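Local coordinates for GXWXG domain-containing protein (Thermomonospora curvata, PDB 4MVE), which is of unknown function, pairing a GXWXG family region with a DUF4334 region in a single small chain built largely of antiparallel beta strands, at residues 37-42 against 125-130; 67-72 against 96-101; 7-12 against 29-34. All blocks are in the same frame, centred on the assembly; numbering follows the deposited sequence.

Contact 1 of 3, residues 37-42 against 125-130; sequences VDFMLG and VNDDMV
A short 3-10 turn, in the loop that leads into strand 42-48, packs here against the type I turn and adjoining beta bulge that lead into strand 129-136, and F39 and V130 carry most of the contact. F39 sends its CG anti to the backbone N (chi1 177°), which carries the ring outward to the turn. The ring arrives edge first: its CE2 lies 3.6 Å from V130 CG1, and both that methyl and N126 O sit near the ring plane. At the far corner, F39 CZ comes to 3.5 Å from D127 O, an oblique approach. F39 and V130 slide past each other in opposite directions, while the bent chain of M40, a selenomethionine, meets V130 tip to tip, with M40 SE 3.9 Å from V130 CG1 and M40 CE equally far from V130 CG2. No hydrogen bond joins the segments. Instead R149 ties them together, donating to F39 O and D127 O and making a cation-pi contact with the F39 ring. Were F39 reduced to alanine, V130 CG1 and the turn carbonyls would probably lose their aromatic neighbour and R149 its cation-pi partner. The turn is braced from within: N126 OD1 accepts from D128 N at 2.9 Å, in the carbonyl plane, and M129 O receives both V125 N and N126 N. D127 turns its carboxylate to R124 in a salt bridge. The 125-130 side is therefore a type I turn, with an Asx turn at N126, closing an antiparallel strand connection through a classic beta bulge.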
loop_
_atom_site.group_PDB
_atom_site.type_symbol
_atom_site.label_atom_id
_atom_site.label_comp_id
_atom_site.label_asym_id
_atom_site.label_seq_id
_atom_site.Cartn_x
_atom_site.Cartn_y
_atom_site.Cartn_z
ATOM N N VAL A 37 -0.849 11.203 -8.689
ATOM C CA VAL A 37 -0.568 11.527 -7.287
ATOM C C VAL A 37 -1.849 11.968 -6.513
ATOM O O VAL A 37 -2.081 11.436 -5.418
ATOM C CB VAL A 37 0.576 12.584 -7.197
ATOM C CG1 VAL A 37 0.629 13.292 -5.842
ATOM C CG2 VAL A 37 1.925 11.941 -7.519
ATOM N N ASP A 38 -2.689 12.888 -7.086
ATOM C CA ASP A 38 -3.873 13.403 -6.363
ATOM C C ASP A 38 -4.969 12.327 -6.127
ATOM O O ASP A 38 -5.713 12.426 -5.148
ATOM C CB ASP A 38 -4.434 14.673 -7.013
ATOM C CG ASP A 38 -3.584 15.932 -6.745
ATOM O OD1 ASP A 38 -2.455 15.799 -6.164
ATOM O OD2 ASP A 38 -4.017 17.035 -7.144
ATOM N N PHE A 39 -4.962 11.227 -6.908
ATOM C CA PHE A 39 -5.900 10.104 -6.744
ATOM C C PHE A 39 -5.733 9.451 -5.356
ATOM O O PHE A 39 -6.687 8.882 -4.817
ATOM C CB PHE A 39 -5.635 9.058 -7.843
ATOM C CG PHE A 39 -6.467 7.791 -7.791
ATOM C CD1 PHE A 39 -7.645 7.683 -8.524
ATOM C CD2 PHE A 39 -6.022 6.674 -7.085
ATOM C CE1 PHE A 39 -8.401 6.500 -8.486
ATOM C CE2 PHE A 39 -6.767 5.498 -7.063
ATOM C CZ PHE A 39 -7.951 5.415 -7.759
HETATM N N MSE A 40 -4.510 9.503 -4.805
HETATM C CA MSE A 40 -4.205 8.912 -3.522
HETATM C C MSE A 40 -4.638 9.762 -2.336
HETATM O O MSE A 40 -4.635 9.235 -1.222
HETATM C CB MSE A 40 -2.690 8.620 -3.397
HETATM C CG MSE A 40 -2.154 7.632 -4.430
HETATM SE SE MSE A 40 -3.090 5.923 -4.464
HETATM C CE MSE A 40 -3.041 5.406 -2.489
ATOM N N LEU A 41 -4.971 11.072 -2.540
ATOM C CA LEU A 41 -5.304 11.958 -1.428
ATOM C C LEU A 41 -6.544 11.434 -0.623
ATOM O O LEU A 41 -7.575 11.095 -1.201
ATOM C CB LEU A 41 -5.456 13.420 -1.875
ATOM C CG LEU A 41 -4.188 14.048 -2.548
ATOM C CD1 LEU A 41 -4.421 15.485 -2.956
ATOM C CD2 LEU A 41 -3.000 14.008 -1.644
ATOM N N GLY A 42 -6.357 11.282 0.685
ATOM C CA GLY A 42 -7.380 10.776 1.598
ATOM C C GLY A 42 -6.873 9.709 2.541
ATOM O O GLY A 42 -5.676 9.387 2.548
ATOM N N VAL A 125 -6.978 -0.568 -8.818
ATOM C CA VAL A 125 -7.868 -1.743 -8.876
ATOM C C VAL A 125 -9.245 -1.188 -9.356
ATOM O O VAL A 125 -9.773 -1.646 -10.368
ATOM C CB VAL A 125 -7.957 -2.571 -7.569
ATOM C CG1 VAL A 125 -9.089 -3.615 -7.637
ATOM C CG2 VAL A 125 -6.627 -3.237 -7.271
ATOM N N ASN A 126 -9.764 -0.132 -8.666
ATOM C CA ASN A 126 -10.961 0.642 -9.034
ATOM C C ASN A 126 -10.794 1.979 -8.326
ATOM O O ASN A 126 -9.768 2.158 -7.689
ATOM C CB ASN A 126 -12.288 -0.092 -8.675
ATOM C CG ASN A 126 -12.367 -0.484 -7.218
ATOM O OD1 ASN A 126 -12.182 0.348 -6.320
ATOM N ND2 ASN A 126 -12.597 -1.768 -6.951
ATOM N N ASP A 127 -11.781 2.891 -8.372
ATOM C CA ASP A 127 -11.674 4.220 -7.738
ATOM C C ASP A 127 -11.371 4.187 -6.222
ATOM O O ASP A 127 -10.820 5.156 -5.691
ATOM C CB ASP A 127 -12.973 5.006 -7.967
ATOM C CG ASP A 127 -13.179 5.397 -9.418
ATOM O OD1 ASP A 127 -12.179 5.421 -10.178
ATOM O OD2 ASP A 127 -14.336 5.664 -9.800
ATOM N N ASP A 128 -11.743 3.081 -5.537
ATOM C CA ASP A 128 -11.584 2.978 -4.095
ATOM C C ASP A 128 -10.620 1.886 -3.647
ATOM O O ASP A 128 -10.574 1.589 -2.451
ATOM C CB ASP A 128 -12.962 2.731 -3.473
ATOM C CG ASP A 128 -13.932 3.860 -3.727
ATOM O OD1 ASP A 128 -13.470 5.024 -3.868
ATOM O OD2 ASP A 128 -15.148 3.581 -3.823
HETATM N N MSE A 129 -9.852 1.291 -4.586
HETATM C CA MSE A 129 -8.889 0.220 -4.292
HETATM C C MSE A 129 -7.656 0.342 -5.152
HETATM O O MSE A 129 -7.762 0.581 -6.353
HETATM C CB MSE A 129 -9.488 -1.181 -4.503
HETATM C CG MSE A 129 -10.605 -1.531 -3.563
HETATM SE SE MSE A 129 -11.243 -3.310 -4.006
HETATM C CE MSE A 129 -12.538 -3.462 -2.603
ATOM N N VAL A 130 -6.501 0.197 -4.530
ATOM C CA VAL A 130 -5.171 0.178 -5.174
ATOM C C VAL A 130 -4.386 -0.982 -4.620
ATOM O O VAL A 130 -4.623 -1.378 -3.483
ATOM C CB VAL A 130 -4.334 1.488 -5.012
ATOM C CG1 VAL A 130 -5.054 2.716 -5.557
ATOM C CG2 VAL A 130 -3.854 1.697 -3.572
#

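Contact 2 of 3, residues 67-72 against 96-101; sequences KRFIDR and ARLREV
The guanidinium groups of R72 and R99 lie flat on one another, their planes 8° apart and their centres separated by 3.9 Å. R72 NH2 sits above the centre of the R99 group, whereas R99 CZ is offset toward the rim of the R72 group; at the R99 edge, in its plane, lies R72 O. The two side chains cross at about a right angle, R72 running extended from CG to NE and R99 bending at chi2 (-65°) so that its end folds back over its own strand. That fold also lets R99 NH1 donate to L98 O at 2.9 Å, straight and within the guanidinium plane, although it comes from above the carbonyl plane. A salt bridge from R99 NH2 to D73 supplies negative charge beside the stack, which would probably ease the cost of bringing two cations together. The F69 ring is approached obliquely by L98, whose CD1 is 3.7 Å and CD2 3.8 Å from F69 CD1. These two residues also cross at about a right angle and are buried, W44 meeting the phenylalanine nearly perpendicularly and V75 touching both of them. Between the polar and apolar layers runs the one backbone link across the segments: L98 N donates to R72 O over 2.7 Å, at a nearly linear 167°, and R97 CB closes on the same oxygen. R97 itself turns its polar end away to a salt bridge with D114. Just before R72, I70 and D71 both face H74, and D71 OD1 accepts from H74 ND1 and D73 N. The arrangement is that of a classic beta bulge at the end of an antiparallel hairpin, its turn resting against strand 96-103.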
loop_
_atom_site.group_PDB
_atom_site.type_symbol
_atom_site.label_atom_id
_atom_site.label_comp_id
_atom_site.label_asym_id
_atom_site.label_seq_id
_atom_site.Cartn_x
_atom_site.Cartn_y
_atom_site.Cartn_z
ATOM N N LYS A 67 -3.221 4.210 5.965
ATOM C CA LYS A 67 -2.426 5.416 5.592
ATOM C C LYS A 67 -3.295 6.624 5.360
ATOM O O LYS A 67 -4.479 6.471 5.015
ATOM C CB LYS A 67 -1.614 5.156 4.297
ATOM C CG LYS A 67 -0.744 3.901 4.298
ATOM C CD LYS A 67 0.014 3.716 2.971
ATOM C CE LYS A 67 0.889 2.500 2.988
ATOM N NZ LYS A 67 2.029 2.683 3.923
ATOM N N ARG A 68 -2.720 7.831 5.574
ATOM C CA ARG A 68 -3.400 9.112 5.304
ATOM C C ARG A 68 -2.516 9.950 4.377
ATOM O O ARG A 68 -1.376 10.243 4.733
ATOM C CB ARG A 68 -3.744 9.909 6.576
ATOM C CG ARG A 68 -4.638 11.158 6.245
ATOM C CD ARG A 68 -5.456 11.725 7.409
ATOM N NE ARG A 68 -4.609 12.350 8.432
ATOM C CZ ARG A 68 -4.596 13.651 8.729
ATOM N NH1 ARG A 68 -3.774 14.115 9.659
ATOM N NH2 ARG A 68 -5.378 14.500 8.071
ATOM N N PHE A 69 -3.000 10.256 3.156
ATOM C CA PHE A 69 -2.256 11.099 2.218
ATOM C C PHE A 69 -2.831 12.541 2.338
ATOM O O PHE A 69 -3.937 12.778 1.847
ATOM C CB PHE A 69 -2.352 10.522 0.783
ATOM C CG PHE A 69 -1.937 9.063 0.684
ATOM C CD1 PHE A 69 -0.641 8.711 0.287
ATOM C CD2 PHE A 69 -2.845 8.039 0.970
ATOM C CE1 PHE A 69 -0.253 7.366 0.225
ATOM C CE2 PHE A 69 -2.455 6.698 0.907
ATOM C CZ PHE A 69 -1.160 6.372 0.550
ATOM N N ILE A 70 -2.142 13.467 3.051
ATOM C CA ILE A 70 -2.679 14.846 3.237
ATOM C C ILE A 70 -2.540 15.612 1.927
ATOM O O ILE A 70 -3.521 16.132 1.405
ATOM C CB ILE A 70 -2.096 15.703 4.424
ATOM C CG1 ILE A 70 -1.613 14.930 5.706
ATOM C CG2 ILE A 70 -2.910 16.951 4.730
ATOM C CD1 ILE A 70 -2.488 14.080 6.363
ATOM N N ASP A 71 -1.306 15.713 1.440
ATOM C CA ASP A 71 -0.921 16.367 0.199
ATOM C C ASP A 71 0.307 15.598 -0.340
ATOM O O ASP A 71 0.788 14.659 0.325
ATOM C CB ASP A 71 -0.648 17.875 0.408
ATOM C CG ASP A 71 0.365 18.239 1.496
ATOM O OD1 ASP A 71 1.515 17.730 1.442
ATOM O OD2 ASP A 71 0.050 19.122 2.330
ATOM N N ARG A 72 0.795 15.987 -1.531
ATOM C CA ARG A 72 1.953 15.378 -2.213
ATOM C C ARG A 72 3.199 15.302 -1.303
ATOM O O ARG A 72 4.067 14.453 -1.509
ATOM C CB ARG A 72 2.262 16.237 -3.464
ATOM C CG ARG A 72 3.375 15.763 -4.391
ATOM C CD ARG A 72 3.575 16.788 -5.500
ATOM N NE ARG A 72 4.779 16.537 -6.297
ATOM C CZ ARG A 72 5.944 17.156 -6.115
ATOM N NH1 ARG A 72 6.976 16.888 -6.906
ATOM N NH2 ARG A 72 6.085 18.054 -5.145
ATOM N N ALA A 96 6.208 10.549 5.304
ATOM C CA ALA A 96 6.387 10.178 3.918
ATOM C C ALA A 96 5.814 11.242 2.981
ATOM O O ALA A 96 5.321 12.276 3.426
ATOM C CB ALA A 96 5.732 8.824 3.657
ATOM N N ARG A 97 5.970 11.018 1.683
ATOM C CA ARG A 97 5.488 11.918 0.648
ATOM C C ARG A 97 5.226 11.124 -0.634
ATOM O O ARG A 97 5.556 9.929 -0.711
ATOM C CB ARG A 97 6.455 13.100 0.434
ATOM C CG ARG A 97 7.784 12.712 -0.138
ATOM C CD ARG A 97 8.930 13.623 0.328
ATOM N NE ARG A 97 10.192 13.110 -0.224
ATOM C CZ ARG A 97 10.775 11.961 0.132
ATOM N NH1 ARG A 97 10.248 11.203 1.097
ATOM N NH2 ARG A 97 11.901 11.574 -0.452
ATOM N N LEU A 98 4.571 11.764 -1.594
ATOM C CA LEU A 98 4.213 11.135 -2.868
ATOM C C LEU A 98 4.968 11.737 -4.024
ATOM O O LEU A 98 5.115 12.966 -4.112
ATOM C CB LEU A 98 2.719 11.306 -3.150
ATOM C CG LEU A 98 1.732 10.498 -2.276
ATOM C CD1 LEU A 98 0.342 11.126 -2.331
ATOM C CD2 LEU A 98 1.652 9.039 -2.732
ATOM N N ARG A 99 5.450 10.866 -4.906
ATOM C CA ARG A 99 6.133 11.262 -6.151
ATOM C C ARG A 99 5.718 10.292 -7.254
ATOM O O ARG A 99 5.115 9.243 -6.952
ATOM C CB ARG A 99 7.659 11.257 -5.981
ATOM C CG ARG A 99 8.223 12.252 -4.936
ATOM C CD ARG A 99 7.956 13.703 -5.390
ATOM N NE ARG A 99 8.631 14.707 -4.574
ATOM C CZ ARG A 99 8.099 15.324 -3.520
ATOM N NH1 ARG A 99 6.904 14.967 -3.065
ATOM N NH2 ARG A 99 8.781 16.260 -2.879
ATOM N N GLU A 100 6.006 10.631 -8.515
ATOM C CA GLU A 100 5.760 9.709 -9.622
ATOM C C GLU A 100 7.063 8.980 -9.867
ATOM O O GLU A 100 8.069 9.634 -10.126
ATOM C CB GLU A 100 5.272 10.435 -10.875
ATOM C CG GLU A 100 3.877 11.018 -10.714
ATOM C CD GLU A 100 3.438 11.767 -11.954
ATOM O OE1 GLU A 100 3.929 12.900 -12.167
ATOM O OE2 GLU A 100 2.622 11.210 -12.725
ATOM N N VAL A 101 7.060 7.647 -9.690
ATOM C CA VAL A 101 8.241 6.773 -9.785
ATOM C C VAL A 101 7.946 5.592 -10.723
ATOM O O VAL A 101 6.815 5.134 -10.740
ATOM C CB VAL A 101 8.658 6.256 -8.372
ATOM C CG1 VAL A 101 10.027 5.544 -8.409
ATOM C CG2 VAL A 101 8.674 7.391 -7.318
#

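Contact 3 of 3, residues 7-12 against 29-34; sequences EQRLAK and YDRLAP
L10 and L32 form the apolar centre of a helix-to-loop packing, in which helix 5-16 lies against the type I turn that ends helix 22-29 and leads to the short strand 33-34 of the antiparallel sheet. L10 CD1 meets L32 CD1 at 3.6 Å, the two leucines crossing obliquely. The other L32 methyl, CD2, is 3.8 Å from E7 CG, where the glutamate's aliphatic part slides past it in the opposite direction. One leucine side chain therefore touches two residues of neighbouring helical turns. Behind this layer L10 also touches V131 and L28, while L32 rests on R123, so the pair is covered by strands of the sheet and by the second helix. Y29 directs its CB away from helix 5-16; its ring packs on V131 and A133, and its OH bonds to H121 O.

Charged groups line the outer side. R9 NH2 stands 3.8 Å from R31 NH2 and near the plane of the R31 guanidinium, the two groups being turned 54° apart. Their like charges are probably moderated by D5, which makes a salt bridge to R31 NH1 and a long, weak ion pair with R9 NE.

Within the turn, L32 N donates to Y29 O, closing the loop that presents L32 to the helix. The direct contacts include no hydrogen bond across the segments, and a water takes that part. E7 bends at chi2 (87°), which places OE2 where it reaches the water that A33 N also holds; OE1 accepts from M4 N. The bridging water donates to E7 OE2 at 2.9 Å and accepts from A33 N at 3.2 Å.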
loop_
_atom_site.group_PDB
_atom_site.type_symbol
_atom_site.label_atom_id
_atom_site.label_comp_id
_atom_site.label_asym_id
_atom_site.label_seq_id
_atom_site.Cartn_x
_atom_site.Cartn_y
_atom_site.Cartn_z
ATOM N N GLU A 7 -8.317 -6.501 -12.460
ATOM C CA GLU A 7 -9.012 -5.613 -11.527
ATOM C C GLU A 7 -10.099 -6.376 -10.756
ATOM O O GLU A 7 -10.168 -6.257 -9.540
ATOM C CB GLU A 7 -9.649 -4.425 -12.289
ATOM C CG GLU A 7 -8.621 -3.467 -12.884
ATOM C CD GLU A 7 -8.092 -3.820 -14.266
ATOM O OE1 GLU A 7 -8.425 -4.911 -14.787
ATOM O OE2 GLU A 7 -7.323 -3.003 -14.819
ATOM N N GLN A 8 -10.901 -7.179 -11.457
ATOM C CA GLN A 8 -12.002 -7.933 -10.873
ATOM C C GLN A 8 -11.495 -9.029 -9.963
ATOM O O GLN A 8 -12.023 -9.170 -8.859
ATOM C CB GLN A 8 -12.931 -8.496 -11.951
ATOM C CG GLN A 8 -13.863 -7.412 -12.515
ATOM C CD GLN A 8 -14.775 -7.841 -13.652
ATOM O OE1 GLN A 8 -15.604 -7.052 -14.134
ATOM N NE2 GLN A 8 -14.655 -9.082 -14.125
ATOM N N ARG A 9 -10.447 -9.769 -10.395
ATOM C CA ARG A 9 -9.821 -10.805 -9.578
ATOM C C ARG A 9 -9.199 -10.199 -8.310
ATOM O O ARG A 9 -9.330 -10.775 -7.227
ATOM C CB ARG A 9 -8.742 -11.537 -10.372
ATOM C CG ARG A 9 -9.258 -12.652 -11.238
ATOM C CD ARG A 9 -8.234 -13.768 -11.238
ATOM N NE ARG A 9 -7.431 -13.783 -12.464
ATOM C CZ ARG A 9 -6.265 -14.414 -12.603
ATOM N NH1 ARG A 9 -5.722 -15.062 -11.574
ATOM N NH2 ARG A 9 -5.624 -14.389 -13.767
ATOM N N LEU A 10 -8.524 -9.041 -8.437
ATOM C CA LEU A 10 -7.874 -8.446 -7.269
ATOM C C LEU A 10 -8.883 -7.825 -6.315
ATOM O O LEU A 10 -8.707 -7.938 -5.115
ATOM C CB LEU A 10 -6.807 -7.418 -7.654
ATOM C CG LEU A 10 -5.464 -7.988 -8.159
ATOM C CD1 LEU A 10 -4.619 -6.875 -8.748
ATOM C CD2 LEU A 10 -4.653 -8.675 -7.024
ATOM N N ALA A 11 -9.961 -7.227 -6.834
ATOM C CA ALA A 11 -10.986 -6.599 -6.005
ATOM C C ALA A 11 -11.623 -7.637 -5.059
ATOM O O ALA A 11 -11.838 -7.341 -3.880
ATOM C CB ALA A 11 -12.046 -5.932 -6.893
ATOM N N LYS A 12 -11.878 -8.849 -5.562
ATOM C CA LYS A 12 -12.493 -9.941 -4.791
ATOM C C LYS A 12 -11.588 -10.382 -3.636
ATOM O O LYS A 12 -12.079 -10.599 -2.523
ATOM C CB LYS A 12 -12.830 -11.144 -5.702
ATOM C CG LYS A 12 -14.146 -10.966 -6.458
ATOM C CD LYS A 12 -14.359 -11.989 -7.572
ATOM C CE LYS A 12 -15.106 -13.223 -7.136
ATOM N NZ LYS A 12 -15.648 -13.980 -8.304
ATOM N N TYR A 29 -0.843 -7.501 -10.781
ATOM C CA TYR A 29 -0.375 -6.135 -10.633
ATOM C C TYR A 29 0.186 -5.564 -11.942
ATOM O O TYR A 29 -0.146 -4.426 -12.302
ATOM C CB TYR A 29 0.683 -6.097 -9.536
ATOM C CG TYR A 29 1.262 -4.724 -9.246
ATOM C CD1 TYR A 29 2.421 -4.289 -9.877
ATOM C CD2 TYR A 29 0.706 -3.906 -8.263
ATOM C CE1 TYR A 29 2.978 -3.040 -9.586
ATOM C CE2 TYR A 29 1.287 -2.687 -7.921
ATOM C CZ TYR A 29 2.402 -2.244 -8.613
ATOM O OH TYR A 29 2.962 -1.040 -8.287
ATOM N N ASP A 30 1.026 -6.339 -12.647
ATOM C CA ASP A 30 1.665 -5.904 -13.897
ATOM C C ASP A 30 0.652 -5.547 -15.007
ATOM O O ASP A 30 1.023 -4.863 -15.943
ATOM C CB ASP A 30 2.656 -6.960 -14.405
ATOM C CG ASP A 30 3.919 -7.088 -13.551
ATOM O OD1 ASP A 30 4.198 -6.159 -12.742
ATOM O OD2 ASP A 30 4.642 -8.095 -13.711
ATOM N N ARG A 31 -0.620 -5.953 -14.866
ATOM C CA ARG A 31 -1.680 -5.680 -15.837
ATOM C C ARG A 31 -2.519 -4.461 -15.405
ATOM O O ARG A 31 -3.413 -4.036 -16.139
ATOM C CB ARG A 31 -2.560 -6.935 -16.008
ATOM C CG ARG A 31 -1.897 -7.970 -16.917
ATOM C CD ARG A 31 -2.272 -9.408 -16.623
ATOM N NE ARG A 31 -3.692 -9.666 -16.845
ATOM C CZ ARG A 31 -4.354 -10.682 -16.305
ATOM N NH1 ARG A 31 -5.652 -10.833 -16.537
ATOM N NH2 ARG A 31 -3.726 -11.553 -15.520
ATOM N N LEU A 32 -2.195 -3.868 -14.250
ATOM C CA LEU A 32 -2.930 -2.726 -13.728
ATOM C C LEU A 32 -2.434 -1.405 -14.265
ATOM O O LEU A 32 -1.273 -1.249 -14.656
ATOM C CB LEU A 32 -2.923 -2.689 -12.189
ATOM C CG LEU A 32 -3.526 -3.907 -11.444
ATOM C CD1 LEU A 32 -3.360 -3.732 -9.954
ATOM C CD2 LEU A 32 -5.018 -4.139 -11.802
ATOM N N ALA A 33 -3.358 -0.445 -14.277
ATOM C CA ALA A 33 -3.134 0.908 -14.745
ATOM C C ALA A 33 -2.454 1.769 -13.668
ATOM O O ALA A 33 -2.780 1.646 -12.488
ATOM C CB ALA A 33 -4.465 1.539 -15.159
ATOM N N PRO A 34 -1.547 2.697 -14.071
ATOM C CA PRO A 34 -0.982 3.640 -13.087
ATOM C C PRO A 34 -2.036 4.653 -12.608
ATOM O O PRO A 34 -3.085 4.813 -13.250
ATOM C CB PRO A 34 0.141 4.345 -13.851
ATOM C CG PRO A 34 -0.166 4.163 -15.288
ATOM C CD PRO A 34 -1.092 2.991 -15.449
HETATM O O HOH W 1 -6.320 -0.761 -13.249
#

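Overall arrangement
All three contacts are partly buried, mixing buried apolar residues (M40 and V130, F69 and L98, L10 and L32) with exposed D127, R72, R9 and R31. Contacts 1 and 2 touch directly: G42 O lies 2.9 Å from F69 N, a probable hydrogen bond, and M40 packs on the same phenylalanine. Contact 2 is nested within the loop closed by contact 1; contact 3 closes earlier, its centre about 14 Å from the centre of the chain, against 11 Å for the other centres. Contacts 1 and 3 meet where V125 and M129 pack on helix 5-16. Only contact 2 has a direct hydrogen bond between its segments; contacts 1 and 3, largely apolar, gain polar bridges from R149 and a water respectively.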